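Local coordinates for protein fucose-binding lectin (Kordia periserrulae, PDB 6HTN) that binds the methyl glycoside of L-fucose in pockets of a beta-propeller lectin, at residues His115-Tyr119 with Trp137-Tyr142. Residues are numbered along the deposited sequence; the frame is centred on the assembly and turned at random.
With MFU (methyl alpha-L-fucopyranoside), chain I; MFU (methyl alpha-L-fucopyranoside), chain H.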
# COMPACT_ATOMS: atom_id res chain seq x y z
N HIS A 115 25.31 -16.30 -1.18
CA HIS A 115 24.14 -16.53 -2.05
C HIS A 115 23.03 -15.63 -1.54
O HIS A 115 22.80 -15.63 -0.31
CB HIS A 115 23.71 -17.99 -1.98
CG HIS A 115 24.79 -18.92 -2.41
ND1 HIS A 115 24.91 -19.31 -3.71
CD2 HIS A 115 25.83 -19.43 -1.73
CE1 HIS A 115 26.00 -20.10 -3.82
NE2 HIS A 115 26.57 -20.16 -2.64
N ILE A 116 22.40 -14.90 -2.46
CA ILE A 116 21.29 -14.00 -2.09
C ILE A 116 20.07 -14.33 -2.91
O ILE A 116 20.19 -14.65 -4.09
CB ILE A 116 21.72 -12.53 -2.29
CG1 ILE A 116 23.08 -12.21 -1.66
CG2 ILE A 116 20.62 -11.58 -1.79
CD1 ILE A 116 23.62 -10.88 -2.10
N ARG A 117 18.92 -14.25 -2.27
CA ARG A 117 17.63 -14.39 -2.97
C ARG A 117 16.76 -13.18 -2.60
O ARG A 117 16.60 -12.88 -1.40
CB ARG A 117 16.96 -15.72 -2.56
CG ARG A 117 17.79 -16.96 -2.89
CD ARG A 117 17.90 -17.16 -4.39
NE ARG A 117 18.60 -18.41 -4.73
CZ ARG A 117 19.92 -18.49 -4.95
NH1 ARG A 117 20.72 -17.43 -4.79
NH2 ARG A 117 20.46 -19.66 -5.29
N VAL A 118 16.23 -12.54 -3.63
CA VAL A 118 15.40 -11.32 -3.48
C VAL A 118 14.04 -11.62 -4.11
O VAL A 118 14.01 -12.19 -5.22
CB VAL A 118 16.06 -10.14 -4.19
CG1 VAL A 118 15.17 -8.91 -4.11
CG2 VAL A 118 17.43 -9.85 -3.58
N TYR A 119 12.95 -11.25 -3.45
CA TYR A 119 11.59 -11.58 -3.93
C TYR A 119 10.79 -10.28 -4.02
O TYR A 119 10.79 -9.50 -3.08
CB TYR A 119 10.90 -12.54 -2.96
CG TYR A 119 11.67 -13.82 -2.78
CD1 TYR A 119 12.73 -13.88 -1.89
CD2 TYR A 119 11.38 -14.97 -3.53
CE1 TYR A 119 13.50 -15.03 -1.76
CE2 TYR A 119 12.12 -16.11 -3.38
CZ TYR A 119 13.17 -16.13 -2.51
OH TYR A 119 14.00 -17.23 -2.38
N TRP A 137 23.07 -11.82 -11.61
CA TRP A 137 21.69 -12.06 -11.13
C TRP A 137 20.93 -12.82 -12.20
O TRP A 137 21.03 -12.49 -13.41
CB TRP A 137 21.02 -10.73 -10.81
CG TRP A 137 21.58 -10.13 -9.56
CD1 TRP A 137 22.60 -9.21 -9.47
CD2 TRP A 137 21.16 -10.35 -8.22
NE1 TRP A 137 22.84 -8.88 -8.18
CE2 TRP A 137 21.97 -9.57 -7.36
CE3 TRP A 137 20.16 -11.14 -7.63
CZ2 TRP A 137 21.82 -9.54 -5.99
CZ3 TRP A 137 19.99 -11.11 -6.28
CH2 TRP A 137 20.80 -10.31 -5.46
N TYR A 138 20.13 -13.78 -11.77
CA TYR A 138 19.24 -14.51 -12.68
C TYR A 138 17.88 -14.72 -12.00
O TYR A 138 17.78 -14.77 -10.74
CB TYR A 138 19.91 -15.84 -13.06
CG TYR A 138 20.12 -16.83 -11.95
CD1 TYR A 138 19.17 -17.80 -11.67
CD2 TYR A 138 21.31 -16.89 -11.24
CE1 TYR A 138 19.35 -18.73 -10.66
CE2 TYR A 138 21.51 -17.82 -10.23
CZ TYR A 138 20.54 -18.76 -9.94
OH TYR A 138 20.68 -19.68 -8.94
N VAL A 139 16.89 -14.96 -12.83
CA VAL A 139 15.52 -15.23 -12.34
C VAL A 139 15.47 -16.68 -11.87
O VAL A 139 15.81 -17.58 -12.67
CB VAL A 139 14.44 -14.89 -13.40
CG1 VAL A 139 13.07 -15.33 -12.92
CG2 VAL A 139 14.48 -13.44 -13.78
N GLY A 140 15.07 -16.90 -10.63
CA GLY A 140 15.04 -18.22 -10.01
C GLY A 140 13.81 -19.01 -10.36
O GLY A 140 12.85 -18.47 -11.03
N ALA A 141 13.78 -20.24 -9.87
CA ALA A 141 12.65 -21.16 -10.15
C ALA A 141 11.44 -20.88 -9.27
O ALA A 141 10.36 -21.46 -9.49
CB ALA A 141 13.15 -22.58 -9.90
N TYR A 142 11.54 -19.98 -8.29
CA TYR A 142 10.41 -19.73 -7.37
C TYR A 142 9.17 -19.35 -8.17
O TYR A 142 9.22 -18.49 -9.09
CB TYR A 142 10.75 -18.55 -6.43
CG TYR A 142 9.59 -18.13 -5.58
CD1 TYR A 142 9.31 -18.74 -4.38
CD2 TYR A 142 8.73 -17.11 -6.00
CE1 TYR A 142 8.24 -18.41 -3.59
CE2 TYR A 142 7.68 -16.72 -5.19
CZ TYR A 142 7.40 -17.38 -4.00
OH TYR A 142 6.35 -17.02 -3.21
C1 MFU I . 18.14 -21.68 -7.28
C2 MFU I . 16.75 -21.12 -7.53
C3 MFU I . 15.75 -21.72 -6.57
C4 MFU I . 16.15 -21.64 -5.16
C5 MFU I . 17.54 -22.25 -5.04
C6 MFU I . 18.10 -22.23 -3.68
O1 MFU I . 17.92 -23.03 -7.70
O2 MFU I . 16.38 -21.25 -8.90
O3 MFU I . 14.45 -21.12 -6.83
O4 MFU I . 16.35 -20.22 -4.77
O5 MFU I . 18.47 -21.68 -5.97
CM MFU I . 19.12 -23.77 -7.73
C1 MFU H . 28.19 -7.04 -5.20
C2 MFU H . 26.86 -6.59 -5.79
C3 MFU H . 26.07 -7.83 -6.18
C4 MFU H . 25.85 -8.68 -4.96
C5 MFU H . 27.24 -9.09 -4.41
C6 MFU H . 27.10 -9.94 -3.17
O1 MFU H . 28.91 -7.65 -6.28
O2 MFU H . 27.16 -5.78 -6.93
O3 MFU H . 24.85 -7.42 -6.81
O4 MFU H . 25.18 -7.99 -3.91
O5 MFU H . 27.96 -7.85 -4.05
CM MFU H . 30.14 -8.16 -5.74
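Tyr119 and Tyr142 form a T-shaped stack. The edge of Tyr119 points at the face of Tyr142, with centroids 5.3 Å apart and planes at 77°. CG of Tyr142 stands opposite the backbone N (chi1 173°), which carries the ring over to Tyr119. The other tight patch is the six-membered end of Trp137. Ile116 CG2 sits at the ring edge, near the indole plane, 3.9 Å from Trp137 CH2; Val118 CG2 comes in obliquely. Trp137 NE1 donates a hydrogen bond to O3 of one methyl fucoside (2.8 Å), which lies in the ring plane.

The middle is looser. Arg117 NH2 and Tyr138 OH stay 3.7 Å apart without a bond, and Asp133 pairs with both. A second methyl fucoside binds here, beside exposed Ala141. A bend at chi2 (-67°) brings the Arg117 guanidinium to it. Arg117 NE and NH2 donate hydrogen bonds to its O4 and O5, each 2.9 Å. Arg117 NH1 bonds Ile116 O, which helps fix the group's rotation. Ala141 N donates to the sugar's O2 at 3.0 Å. Glu129 and Trp37 of the second subunit complete this site.

Strand 114-121 is an inner strand of a four-stranded antiparallel propeller blade. Strand 127-132 separates it from outer strand 138-139. Strand 64-71 of the preceding blade packs on Ile116, Val118 and Trp137.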